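Local atomic coordinates of short-chain type dehydrogenase/reductase (Mycobacterium ulcerans, PDB entry 3SVT), a protein that probably works as an NAD-dependent oxidoreductase of the short-chain dehydrogenase/reductase family. Residues A36-I40 with A84-H89; I72-T78 with Y129-H133; H93-C98 with G144-I149; T119-V124 with A163-K168. All coordinates share one frame; numbering follows the deposited sequence. Where two conformers were deposited one is given.

Contact 1 of 4, residues A36-I40 with A84-H89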
loop_
_atom_site.group_PDB
_atom_site.type_symbol
_atom_site.label_atom_id
_atom_site.label_comp_id
_atom_site.label_asym_id
_atom_site.label_seq_id
_atom_site.Cartn_x
_atom_site.Cartn_y
_atom_site.Cartn_z
ATOM N N ALA B 36 16.796 -25.774 -18.378
ATOM C CA ALA B 36 15.600 -26.304 -17.709
ATOM C C ALA B 36 14.709 -27.141 -18.640
ATOM O O ALA B 36 14.745 -26.995 -19.876
ATOM C CB ALA B 36 14.765 -25.166 -17.101
ATOM N N SER B 37 13.905 -28.006 -18.007
ATOM C CA SER B 37 12.753 -28.644 -18.644
ATOM C C SER B 37 11.496 -27.819 -18.395
ATOM O O SER B 37 11.151 -27.496 -17.254
ATOM C CB SER B 37 12.556 -30.059 -18.102
ATOM O OG SER B 37 13.604 -30.890 -18.552
ATOM N N VAL B 38 10.816 -27.472 -19.477
ATOM C CA VAL B 38 9.622 -26.685 -19.400
ATOM C C VAL B 38 8.461 -27.414 -20.096
ATOM O O VAL B 38 8.642 -27.988 -21.169
ATOM C CB VAL B 38 9.827 -25.330 -20.068
ATOM C CG1 VAL B 38 8.541 -24.477 -19.946
ATOM C CG2 VAL B 38 11.026 -24.601 -19.439
ATOM N N MET B 39 7.289 -27.385 -19.467
ATOM C CA MET B 39 6.025 -27.646 -20.139
ATOM C C MET B 39 5.273 -26.321 -20.259
ATOM O O MET B 39 5.016 -25.637 -19.241
ATOM C CB MET B 39 5.164 -28.646 -19.366
ATOM C CG MET B 39 3.959 -29.136 -20.167
ATOM S SD MET B 39 2.857 -30.238 -19.254
ATOM C CE MET B 39 3.771 -31.778 -19.411
ATOM N N ILE B 40 4.961 -25.951 -21.493
ATOM C CA ILE B 40 4.086 -24.819 -21.781
ATOM C C ILE B 40 2.652 -25.301 -22.014
ATOM O O ILE B 40 2.419 -26.250 -22.754
ATOM C CB ILE B 40 4.528 -23.989 -23.000
ATOM C CG1 ILE B 40 4.732 -24.871 -24.258
ATOM C CG2 ILE B 40 5.805 -23.211 -22.663
ATOM C CD1 ILE B 40 5.049 -24.065 -25.531
ATOM N N ALA B 84 1.135 -34.290 -15.398
ATOM C CA ALA B 84 2.054 -34.611 -16.485
ATOM C C ALA B 84 3.406 -33.954 -16.299
ATOM O O ALA B 84 4.422 -34.592 -16.451
ATOM C CB ALA B 84 1.460 -34.180 -17.796
ATOM N N VAL B 85 3.433 -32.669 -15.959
ATOM C CA VAL B 85 4.725 -32.025 -15.802
ATOM C C VAL B 85 5.512 -32.585 -14.617
ATOM O O VAL B 85 6.712 -32.673 -14.666
ATOM C CB VAL B 85 4.643 -30.515 -15.732
ATOM C CG1 VAL B 85 3.917 -30.044 -14.474
ATOM C CG2 VAL B 85 6.063 -29.950 -15.789
ATOM N N THR B 86 4.811 -32.967 -13.561
ATOM C CA THR B 86 5.425 -33.522 -12.375
ATOM C C THR B 86 5.934 -34.956 -12.594
ATOM O O THR B 86 7.002 -35.340 -12.112
ATOM C CB THR B 86 4.401 -33.512 -11.236
ATOM O OG1 THR B 86 3.876 -32.182 -11.086
ATOM C CG2 THR B 86 5.036 -33.988 -9.936
ATOM N N ALA B 87 5.144 -35.737 -13.318
ATOM C CA ALA B 87 5.488 -37.109 -13.660
ATOM C C ALA B 87 6.685 -37.165 -14.617
ATOM O O ALA B 87 7.366 -38.196 -14.702
ATOM C CB ALA B 87 4.283 -37.817 -14.271
ATOM N N TRP B 88 6.948 -36.059 -15.316
ATOM C CA TRP B 88 8.009 -36.020 -16.325
ATOM C C TRP B 88 9.343 -36.503 -15.748
ATOM O O TRP B 88 9.925 -37.455 -16.248
ATOM C CB TRP B 88 8.146 -34.600 -16.860
ATOM C CG TRP B 88 9.017 -34.406 -18.091
ATOM C CD1 TRP B 88 9.760 -35.347 -18.759
ATOM C CD2 TRP B 88 9.246 -33.164 -18.774
ATOM N NE1 TRP B 88 10.417 -34.760 -19.826
ATOM C CE2 TRP B 88 10.114 -33.424 -19.853
ATOM C CE3 TRP B 88 8.779 -31.862 -18.591
ATOM C CZ2 TRP B 88 10.530 -32.422 -20.733
ATOM C CZ3 TRP B 88 9.197 -30.865 -19.480
ATOM C CH2 TRP B 88 10.056 -31.153 -20.528
ATOM N N HIS B 89 9.821 -35.825 -14.700
ATOM C CA HIS B 89 11.050 -36.225 -13.987
ATOM C C HIS B 89 10.830 -36.530 -12.509
ATOM O O HIS B 89 11.780 -36.916 -11.819
ATOM C CB HIS B 89 12.119 -35.132 -14.090
ATOM C CG HIS B 89 12.507 -34.809 -15.494
ATOM N ND1 HIS B 89 12.200 -33.603 -16.088
ATOM C CD2 HIS B 89 13.153 -35.545 -16.433
ATOM C CE1 HIS B 89 12.652 -33.606 -17.330
ATOM N NE2 HIS B 89 13.230 -34.774 -17.565
#

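Contact 2 of 4, residues I72-T78 with Y129-H133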
loop_
_atom_site.group_PDB
_atom_site.type_symbol
_atom_site.label_atom_id
_atom_site.label_comp_id
_atom_site.label_asym_id
_atom_site.label_seq_id
_atom_site.Cartn_x
_atom_site.Cartn_y
_atom_site.Cartn_z
ATOM N N ILE B 72 -7.541 -23.405 -19.027
ATOM C CA ILE B 72 -7.372 -23.264 -17.582
ATOM C C ILE B 72 -8.652 -22.859 -16.855
ATOM O O ILE B 72 -8.633 -22.800 -15.640
ATOM C CB ILE B 72 -6.228 -22.234 -17.178
ATOM C CG1 ILE B 72 -6.582 -20.826 -17.618
ATOM C CG2 ILE B 72 -4.856 -22.633 -17.736
ATOM C CD1 ILE B 72 -5.874 -19.760 -16.763
ATOM N N THR B 73 -9.745 -22.575 -17.575
ATOM C CA THR B 73 -11.057 -22.401 -16.934
ATOM C C THR B 73 -11.717 -23.741 -16.583
ATOM O O THR B 73 -12.736 -23.782 -15.890
ATOM C CB THR B 73 -12.033 -21.505 -17.758
ATOM O OG1 THR B 73 -12.436 -22.167 -18.977
ATOM C CG2 THR B 73 -11.383 -20.153 -18.080
ATOM N N ASN B 74 -11.116 -24.841 -17.031
ATOM C CA ASN B 74 -11.559 -26.183 -16.648
ATOM C C ASN B 74 -10.511 -26.789 -15.716
ATOM O O ASN B 74 -9.389 -27.040 -16.129
ATOM C CB ASN B 74 -11.734 -27.071 -17.891
ATOM C CG ASN B 74 -12.799 -26.551 -18.850
ATOM O OD1 ASN B 74 -13.714 -25.795 -18.465
ATOM N ND2 ASN B 74 -12.697 -26.970 -20.118
ATOM N N GLU B 75 -10.872 -27.013 -14.459
ATOM C CA GLU B 75 -9.900 -27.432 -13.451
ATOM C C GLU B 75 -9.306 -28.816 -13.722
ATOM O O GLU B 75 -8.157 -29.089 -13.388
ATOM C CB GLU B 75 -10.548 -27.429 -12.057
ATOM C CG GLU B 75 -9.607 -27.828 -10.914
ATOM C CD GLU B 75 -10.261 -27.802 -9.537
ATOM O OE1 GLU B 75 -11.495 -27.561 -9.422
ATOM O OE2 GLU B 75 -9.524 -28.049 -8.563
ATOM N N ASP B 76 -10.107 -29.699 -14.292
ATOM C CA ASP B 76 -9.649 -31.058 -14.597
ATOM C C ASP B 76 -8.490 -30.998 -15.584
ATOM O O ASP B 76 -7.511 -31.733 -15.445
ATOM C CB ASP B 76 -10.793 -31.927 -15.157
ATOM C CG ASP B 76 -11.482 -31.295 -16.370
ATOM O OD1 ASP B 76 -11.399 -30.049 -16.586
ATOM O OD2 ASP B 76 -12.141 -32.049 -17.106
ATOM N N GLU B 77 -8.589 -30.097 -16.556
ATOM C CA GLU B 77 -7.542 -29.960 -17.575
ATOM C C GLU B 77 -6.252 -29.428 -16.985
ATOM O O GLU B 77 -5.173 -29.931 -17.304
ATOM C CB GLU B 77 -8.000 -29.060 -18.711
ATOM C CG GLU B 77 -9.124 -29.651 -19.515
ATOM C CD GLU B 77 -9.376 -28.884 -20.797
ATOM O OE1 GLU B 77 -8.416 -28.357 -21.398
ATOM O OE2 GLU B 77 -10.530 -28.811 -21.207
ATOM N N THR B 78 -6.383 -28.428 -16.107
ATOM C CA THR B 78 -5.258 -27.893 -15.294
ATOM C C THR B 78 -4.606 -28.965 -14.410
ATOM O O THR B 78 -3.385 -29.094 -14.360
ATOM C CB THR B 78 -5.770 -26.715 -14.408
ATOM O OG1 THR B 78 -6.295 -25.685 -15.267
ATOM C CG2 THR B 78 -4.657 -26.124 -13.497
ATOM N N TYR B 129 -6.986 -22.548 -9.850
ATOM C CA TYR B 129 -6.773 -23.956 -10.225
ATOM C C TYR B 129 -5.284 -24.264 -10.423
ATOM O O TYR B 129 -4.778 -25.285 -9.927
ATOM C CB TYR B 129 -7.565 -24.374 -11.456
ATOM C CG TYR B 129 -9.032 -24.044 -11.442
ATOM C CD1 TYR B 129 -9.771 -24.064 -10.277
ATOM C CD2 TYR B 129 -9.684 -23.721 -12.614
ATOM C CE1 TYR B 129 -11.114 -23.762 -10.292
ATOM C CE2 TYR B 129 -11.004 -23.415 -12.627
ATOM C CZ TYR B 129 -11.718 -23.429 -11.465
ATOM O OH TYR B 129 -13.063 -23.119 -11.495
ATOM N N VAL B 130 -4.590 -23.388 -11.146
ATOM C CA VAL B 130 -3.172 -23.583 -11.384
ATOM C C VAL B 130 -2.385 -23.637 -10.081
ATOM O O VAL B 130 -1.558 -24.526 -9.889
ATOM C CB VAL B 130 -2.596 -22.508 -12.335
ATOM C CG1 VAL B 130 -1.078 -22.599 -12.399
ATOM C CG2 VAL B 130 -3.177 -22.707 -13.760
ATOM N N LEU B 131 -2.671 -22.706 -9.174
ATOM C CA LEU B 131 -1.952 -22.634 -7.904
ATOM C C LEU B 131 -2.279 -23.828 -6.978
ATOM O O LEU B 131 -1.375 -24.421 -6.396
ATOM C CB LEU B 131 -2.266 -21.320 -7.215
ATOM C CG LEU B 131 -1.603 -21.002 -5.853
ATOM C CD1 LEU B 131 -0.135 -20.574 -5.927
ATOM C CD2 LEU B 131 -2.386 -19.937 -5.180
ATOM N N LYS B 132 -3.571 -24.156 -6.851
ATOM C CA LYS B 132 -4.036 -25.268 -6.033
ATOM C C LYS B 132 -3.251 -26.520 -6.361
ATOM O O LYS B 132 -2.651 -27.133 -5.486
ATOM C CB LYS B 132 -5.526 -25.497 -6.299
ATOM C CG LYS B 132 -6.228 -26.618 -5.496
ATOM C CD LYS B 132 -7.704 -26.626 -5.811
ATOM C CE LYS B 132 -8.438 -27.863 -5.319
ATOM N NZ LYS B 132 -9.859 -27.874 -5.843
ATOM N N HIS B 133 -3.250 -26.891 -7.637
ATOM C CA HIS B 133 -2.691 -28.171 -8.031
ATOM C C HIS B 133 -1.175 -28.155 -8.139
ATOM O O HIS B 133 -0.503 -29.139 -7.760
ATOM C CB HIS B 133 -3.379 -28.674 -9.310
ATOM C CG HIS B 133 -4.819 -29.020 -9.095
ATOM N ND1 HIS B 133 -5.214 -30.226 -8.562
ATOM C CD2 HIS B 133 -5.954 -28.299 -9.280
ATOM C CE1 HIS B 133 -6.530 -30.247 -8.450
ATOM N NE2 HIS B 133 -7.006 -29.087 -8.877
HETATM O O HOH W 1 -13.976 -22.270 -13.877
#

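Contact 3 of 4, residues H93-C98 with G144-I149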
loop_
_atom_site.group_PDB
_atom_site.type_symbol
_atom_site.label_atom_id
_atom_site.label_comp_id
_atom_site.label_asym_id
_atom_site.label_seq_id
_atom_site.Cartn_x
_atom_site.Cartn_y
_atom_site.Cartn_z
ATOM N N HIS B 93 9.593 -27.967 -9.980
ATOM C CA HIS B 93 10.397 -26.967 -9.290
ATOM C C HIS B 93 9.726 -25.601 -9.265
ATOM O O HIS B 93 10.009 -24.779 -8.400
ATOM C CB HIS B 93 11.779 -26.872 -9.931
ATOM C CG HIS B 93 12.614 -28.082 -9.683
ATOM N ND1 HIS B 93 12.571 -29.196 -10.495
ATOM C CD2 HIS B 93 13.443 -28.393 -8.657
ATOM C CE1 HIS B 93 13.384 -30.120 -10.010
ATOM N NE2 HIS B 93 13.923 -29.657 -8.894
ATOM N N GLY B 94 8.853 -25.329 -10.211
ATOM C CA GLY B 94 8.226 -24.021 -10.197
ATOM C C GLY B 94 7.221 -23.814 -11.287
ATOM O O GLY B 94 7.064 -24.654 -12.169
ATOM N N VAL B 95 6.578 -22.655 -11.222
ATOM C CA VAL B 95 5.524 -22.304 -12.142
ATOM C C VAL B 95 5.635 -20.837 -12.411
ATOM O O VAL B 95 5.893 -20.061 -11.497
ATOM C CB VAL B 95 4.093 -22.563 -11.522
ATOM C CG1 VAL B 95 2.994 -22.076 -12.447
ATOM C CG2 VAL B 95 3.897 -24.022 -11.221
ATOM N N VAL B 96 5.409 -20.465 -13.663
ATOM C CA VAL B 96 5.170 -19.089 -14.039
ATOM C C VAL B 96 3.834 -19.023 -14.758
ATOM O O VAL B 96 3.651 -19.634 -15.845
ATOM C CB VAL B 96 6.276 -18.529 -14.932
ATOM C CG1 VAL B 96 6.081 -16.993 -15.097
ATOM C CG2 VAL B 96 7.669 -18.829 -14.346
ATOM N N HIS B 97 2.895 -18.302 -14.152
ATOM C CA HIS B 97 1.519 -18.277 -14.610
ATOM C C HIS B 97 1.265 -16.979 -15.378
ATOM O O HIS B 97 1.081 -15.908 -14.793
ATOM C CB HIS B 97 0.545 -18.518 -13.435
ATOM C CG HIS B 97 -0.905 -18.351 -13.791
ATOM N ND1 HIS B 97 -1.545 -19.150 -14.720
ATOM C CD2 HIS B 97 -1.830 -17.453 -13.367
ATOM C CE1 HIS B 97 -2.801 -18.757 -14.844
ATOM N NE2 HIS B 97 -3.005 -17.742 -14.022
ATOM N N CYS B 98 1.304 -17.089 -16.706
ATOM C CA CYS B 98 1.087 -15.949 -17.594
ATOM C C CYS B 98 -0.256 -15.969 -18.311
ATOM O O CYS B 98 -0.614 -14.956 -18.970
ATOM C CB CYS B 98 2.172 -15.889 -18.663
ATOM S SG CYS B 98 3.798 -16.246 -18.048
ATOM N N GLY B 144 9.513 -25.100 -3.703
ATOM C CA GLY B 144 9.554 -24.594 -5.072
ATOM C C GLY B 144 9.145 -23.148 -5.108
ATOM O O GLY B 144 9.087 -22.502 -4.066
ATOM N N SER B 145 8.853 -22.635 -6.302
ATOM C CA SER B 145 8.617 -21.198 -6.490
ATOM C C SER B 145 7.530 -20.924 -7.525
ATOM O O SER B 145 7.655 -21.345 -8.671
ATOM C CB SER B 145 9.934 -20.495 -6.922
ATOM O OG SER B 145 9.697 -19.111 -7.202
ATOM N N PHE B 146 6.468 -20.232 -7.116
ATOM C CA PHE B 146 5.343 -19.948 -7.993
ATOM C C PHE B 146 5.388 -18.440 -8.307
ATOM O O PHE B 146 5.447 -17.633 -7.398
ATOM C CB PHE B 146 4.027 -20.302 -7.293
ATOM C CG PHE B 146 2.822 -20.208 -8.179
ATOM C CD1 PHE B 146 2.281 -18.972 -8.527
ATOM C CD2 PHE B 146 2.222 -21.370 -8.683
ATOM C CE1 PHE B 146 1.167 -18.894 -9.363
ATOM C CE2 PHE B 146 1.117 -21.297 -9.515
ATOM C CZ PHE B 146 0.587 -20.066 -9.858
ATOM N N VAL B 147 5.380 -18.079 -9.574
ATOM C CA VAL B 147 5.357 -16.692 -9.976
ATOM C C VAL B 147 4.090 -16.400 -10.796
ATOM O O VAL B 147 3.877 -16.946 -11.900
ATOM C CB VAL B 147 6.619 -16.353 -10.808
ATOM C CG1 VAL B 147 6.620 -14.841 -11.242
ATOM C CG2 VAL B 147 7.886 -16.733 -10.024
ATOM N N GLY B 148 3.258 -15.526 -10.267
ATOM C CA GLY B 148 2.073 -15.083 -10.962
ATOM C C GLY B 148 2.317 -13.803 -11.723
ATOM O O GLY B 148 2.882 -12.834 -11.184
ATOM N N ILE B 149 1.881 -13.773 -12.974
ATOM C CA ILE B 149 1.990 -12.539 -13.766
ATOM C C ILE B 149 0.704 -11.720 -13.692
ATOM O O ILE B 149 -0.334 -12.117 -14.216
ATOM C CB ILE B 149 2.326 -12.793 -15.228
ATOM C CG1 ILE B 149 3.561 -13.698 -15.348
ATOM C CG2 ILE B 149 2.528 -11.439 -15.954
ATOM C CD1 ILE B 149 4.835 -13.097 -14.812
#

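Contact 4 of 4, residues T119-V124 with A163-K168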
loop_
_atom_site.group_PDB
_atom_site.type_symbol
_atom_site.label_atom_id
_atom_site.label_comp_id
_atom_site.label_asym_id
_atom_site.label_seq_id
_atom_site.Cartn_x
_atom_site.Cartn_y
_atom_site.Cartn_z
ATOM N N THR B 119 -13.742 -12.851 -18.059
ATOM C CA THR B 119 -12.500 -12.339 -17.445
ATOM C C THR B 119 -12.292 -12.799 -16.005
ATOM O O THR B 119 -11.180 -13.161 -15.637
ATOM C CB THR B 119 -12.443 -10.822 -17.536
ATOM O OG1 THR B 119 -12.638 -10.472 -18.897
ATOM C CG2 THR B 119 -11.076 -10.283 -17.083
ATOM N N VAL B 120 -13.348 -12.785 -15.188
ATOM C CA VAL B 120 -13.235 -13.256 -13.815
ATOM C C VAL B 120 -12.903 -14.762 -13.764
ATOM O O VAL B 120 -12.067 -15.209 -12.971
ATOM C CB VAL B 120 -14.541 -12.950 -13.018
ATOM C CG1 VAL B 120 -14.535 -13.669 -11.695
ATOM C CG2 VAL B 120 -14.722 -11.462 -12.827
ATOM N N ASP B 121 -13.566 -15.539 -14.627
ATOM C CA ASP B 121 -13.367 -16.962 -14.642
ATOM C C ASP B 121 -11.911 -17.259 -15.038
ATOM O O ASP B 121 -11.225 -18.035 -14.392
ATOM C CB ASP B 121 -14.384 -17.612 -15.573
ATOM C CG ASP B 121 -14.465 -19.142 -15.417
ATOM O OD1 ASP B 121 -14.316 -19.704 -14.298
ATOM O OD2 ASP B 121 -14.710 -19.770 -16.450
ATOM N N LEU B 122 -11.438 -16.592 -16.071
ATOM C CA LEU B 122 -10.088 -16.820 -16.566
ATOM C C LEU B 122 -9.001 -16.443 -15.568
ATOM O O LEU B 122 -8.098 -17.255 -15.261
ATOM C CB LEU B 122 -9.881 -16.043 -17.857
ATOM C CG LEU B 122 -8.549 -16.249 -18.559
ATOM C CD1 LEU B 122 -8.186 -17.774 -18.686
ATOM C CD2 LEU B 122 -8.627 -15.561 -19.927
ATOM N N ASN B 123 -9.100 -15.224 -15.042
ATOM C CA ASN B 123 -8.069 -14.678 -14.181
ATOM C C ASN B 123 -8.159 -15.197 -12.753
ATOM O O ASN B 123 -7.160 -15.660 -12.202
ATOM C CB ASN B 123 -8.121 -13.148 -14.197
ATOM C CG ASN B 123 -7.681 -12.542 -15.531
ATOM O OD1 ASN B 123 -7.285 -13.236 -16.472
ATOM N ND2 ASN B 123 -7.765 -11.227 -15.616
ATOM N N VAL B 124 -9.349 -15.130 -12.159
ATOM C CA VAL B 124 -9.522 -15.495 -10.757
ATOM C C VAL B 124 -9.583 -17.018 -10.561
ATOM O O VAL B 124 -8.811 -17.589 -9.809
ATOM C CB VAL B 124 -10.774 -14.813 -10.141
ATOM C CG1 VAL B 124 -10.832 -15.072 -8.639
ATOM C CG2 VAL B 124 -10.755 -13.300 -10.418
ATOM N N ALA B 163 -12.921 -5.219 -15.793
ATOM C CA ALA B 163 -12.538 -6.387 -14.975
ATOM C C ALA B 163 -11.024 -6.655 -14.889
ATOM O O ALA B 163 -10.575 -7.398 -14.036
ATOM C CB ALA B 163 -13.260 -7.638 -15.499
ATOM N N TYR B 164 -10.238 -6.102 -15.804
ATOM C CA TYR B 164 -8.805 -6.419 -15.849
ATOM C C TYR B 164 -8.087 -6.137 -14.523
ATOM O O TYR B 164 -7.541 -7.062 -13.888
ATOM C CB TYR B 164 -8.120 -5.699 -17.031
ATOM C CG TYR B 164 -6.714 -6.227 -17.342
ATOM C CD1 TYR B 164 -6.472 -7.598 -17.478
ATOM C CD2 TYR B 164 -5.636 -5.359 -17.477
ATOM C CE1 TYR B 164 -5.185 -8.092 -17.749
ATOM C CE2 TYR B 164 -4.349 -5.842 -17.749
ATOM C CZ TYR B 164 -4.129 -7.198 -17.884
ATOM O OH TYR B 164 -2.859 -7.669 -18.158
ATOM N N GLY B 165 -8.092 -4.886 -14.083
ATOM C CA GLY B 165 -7.375 -4.525 -12.857
ATOM C C GLY B 165 -8.028 -5.110 -11.611
ATOM O O GLY B 165 -7.339 -5.468 -10.630
ATOM N N VAL B 166 -9.357 -5.207 -11.654
ATOM C CA VAL B 166 -10.139 -5.788 -10.575
ATOM C C VAL B 166 -9.669 -7.229 -10.349
ATOM O O VAL B 166 -9.329 -7.620 -9.222
ATOM C CB VAL B 166 -11.634 -5.781 -10.942
ATOM C CG1 VAL B 166 -12.447 -6.609 -9.975
ATOM C CG2 VAL B 166 -12.174 -4.325 -11.064
ATOM N N THR B 167 -9.625 -8.023 -11.413
ATOM C CA THR B 167 -9.262 -9.442 -11.262
ATOM C C THR B 167 -7.794 -9.603 -10.986
ATOM O O THR B 167 -7.413 -10.477 -10.221
ATOM C CB THR B 167 -9.627 -10.310 -12.493
ATOM O OG1 THR B 167 -9.021 -9.758 -13.665
ATOM C CG2 THR B 167 -11.173 -10.416 -12.682
ATOM N N LYS B 168 -6.952 -8.785 -11.605
ATOM C CA LYS B 168 -5.514 -8.890 -11.346
ATOM C C LYS B 168 -5.206 -8.515 -9.880
ATOM O O LYS B 168 -4.325 -9.105 -9.275
ATOM C CB LYS B 168 -4.699 -8.074 -12.361
ATOM C CG LYS B 168 -4.580 -8.759 -13.746
ATOM C CD LYS B 168 -4.072 -10.220 -13.625
ATOM C CE LYS B 168 -3.364 -10.723 -14.917
ATOM N NZ LYS B 168 -4.144 -10.476 -16.166
#

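Contact 1 of 4, residues A36-I40 with A84-H89
Val-38 O receives the edge of the Trp-88 indole, with CZ3 3.4 Å away and CH2 3.5 Å away, both near the plane of the ring. This is one corner of a Rossmann-type layer: strand 37-40 belongs to the parallel sheet, and helix 84-89 lies over it nearly antiparallel, their segment axes 158° apart and 9.3 Å from each other at closest approach. The indole reaches the strand because its CG stands anti to the backbone N (chi1 -169°), which sends the six-membered ring down onto the backbone. Ser-37 then covers one face of that ring: its CB makes a CH-pi contact 3.9 Å from the centroid of the six-membered ring of Trp-88. The same face is also met by His-89, so the imidazole and the serine share it, each over the rim. Arg-66, on the neighbouring strand 64-69, forms a cation-pi pair with the indole, while ND1 of His-89 is hydrogen-bonded to Thr-13. Further along, Met-39 carries the apolar half of the contact. Its CB touches Val-85 CG2 at 3.9 Å, and its thioether, straight as far as SD, bends at chi3 (-80°) to turn the terminal methyl toward the helix backbone. There Met-39 CE rests 3.6 Å from Val-85 N and 3.7 Å from Ala-84 CB.

Contact 2 of 4, residues I72-T78 with Y129-H133
A single carboxylate oxygen, Glu-75 OE2, takes hydrogen bonds from two basic side chains of helix 129-133. His-133 NE2 donates into the anti lone pair of Glu-75 OE2 over 2.7 Å, nearly straight (163°) and close to the imidazole plane; Lys-132 NZ takes the syn lone pair, also at 2.7 Å, as a salt bridge. The glutamate gets there because its CG lies anti to the backbone N (chi1 -179°) and the chain beyond runs extended from the first turn of helix 75-89. On its way it crosses the Tyr-129 ring: Glu-75 CB sits over the centre of that ring in a CH-pi contact, 3.7 Å from the centroid, and the carboxylate is turned almost parallel to the ring, 4° between planes. Backbone oxygen meets the ring from another direction, Ile-72 O lying in its plane 3.3 Å from Tyr-129 CD2. A water accepts from Tyr-129 OH and donates to Thr-73 O, tying the phenol to the turn before the helix. On the inner side, Thr-78 CG2 packs against Val-130 CG2 at 3.7 Å. The polar cluster continues into the second subunit, where Ser-113 bonds both Glu-75 OE1 and Lys-132 NZ, and Arg-117 bonds Tyr-129 OH. Two helices that flank the Rossmann sheet are thus joined at a subunit interface. With two donors on one oxygen and a serine of the neighbour on the other, the carboxylate is likely held as an anion, and Lys-132 would be expected to offset much of its pull on His-133.

Contact 3 of 4, residues H93-C98 with G144-I149
The Phe-146 ring fills the hollow between Val-95 and His-97, on the face of the sheet that these three share. Strands 94-97 and 144-149 run parallel as neighbours in the Rossmann sheet, 1° apart in direction with axes 4.7 Å apart. Phe-146 CE2 touches Val-95 CG1 at 3.6 Å, and Phe-146 CZ reaches His-97 CB at 3.9 Å. The ring can lean across because CG is anti to the backbone N (chi1 -173°), laying it alongside the neighbouring strand; Val-130 of helix 113-140 closes over it. The other face has smaller bumps. Val-96 CG1 lies more loosely beside Val-147 CB, and Ile-149 CD1 comes to 4.1 Å from Val-96 CG1, while Leu-238 of helix 227-238 covers both valines. At the carboxyl end, Ile-149 CG1 presses against Cys-98 SG at 3.7 Å. Gly-94, with no CB to meet the oxygen, lets its CA come locally to 3.1 Å from Ser-145 O. Five backbone hydrogen bonds alternate in direction, from Ser-145 N to His-93 O up to Ile-149 N to His-97 O. Toward the carboxyl end, His-97 N meets Val-147 O at 2.8 Å. Chemically, the ladder pairs the backbone N-H and C=O groups that the two strands turn toward each other, and the buried imidazole of His-97 finds its partners beyond the pair, ND1 with Thr-17 and NE2 with Thr-127, so its ring is fixed in rotation.

Contact 4 of 4, residues T119-V124 with A163-K168
Helices 119-124 and 163-168 run in broadly the same direction, 34° apart with axes 9.3 Å from each other, and come together where Val-120 and Thr-167 bring their CA atoms to 6.1 Å. They meet by knobs-into-holes packing: Thr-167 is the knob, set among Thr-119, Val-120, Asn-123 and Val-124. Residues 121-124 form a wider pi-type turn. The two branches of the knob divide the work. Its methyl, Thr-167 CG2, lies 3.7 Å from both Val-120 CG2 and Val-124 CG2. Its hydroxyl, placed between the backbone N and the carbonyl carbon (chi1 56°), accepts a bond from Asn-123 ND2 at 2.7 Å, with an angle of 166° and close to the amide plane. The other end of that amide is also held, since Asn-123 OD1 takes the N-H of Gly-101. Tyr-164 and Lys-168 match the family's Tyr-x-x-x-Lys signature, and with Asn-123 and Ser-151 are consistent with its active-site tetrad. On the outer side, Val-120 meets Val-120 of the second subunit and Val-166 meets its Ala-170, so the helix pair faces its counterpart. Beside the knob, Thr-119 CG2 rests on Ala-163 CB at 3.8 Å.

The four contacts illustrate how a Rossmann fold is assembled from contacts between segments far apart in sequence. Contact 1 interleaves with contact 2 and closes before contacts 3 and 4 open, whereas contacts 2, 3 and 4 interleave along the chain. Contacts 1 and 2 share helix 75-89, with centres 16 Å apart; contacts 2 and 4 share helix 113-140, with centres 15 Å apart; contacts 1 and 3 reach the same parallel sheet. Contact 3 lies deepest, 9 Å from the chain centre, and Ile-72 of contact 2 packs on its His-97. Contacts 1 and 4 are the far ends, centres 27 Å apart. Contacts 2, 3 and 4 touch one another and so link the sheet to helices that meet the second subunit at contacts 2 and 4.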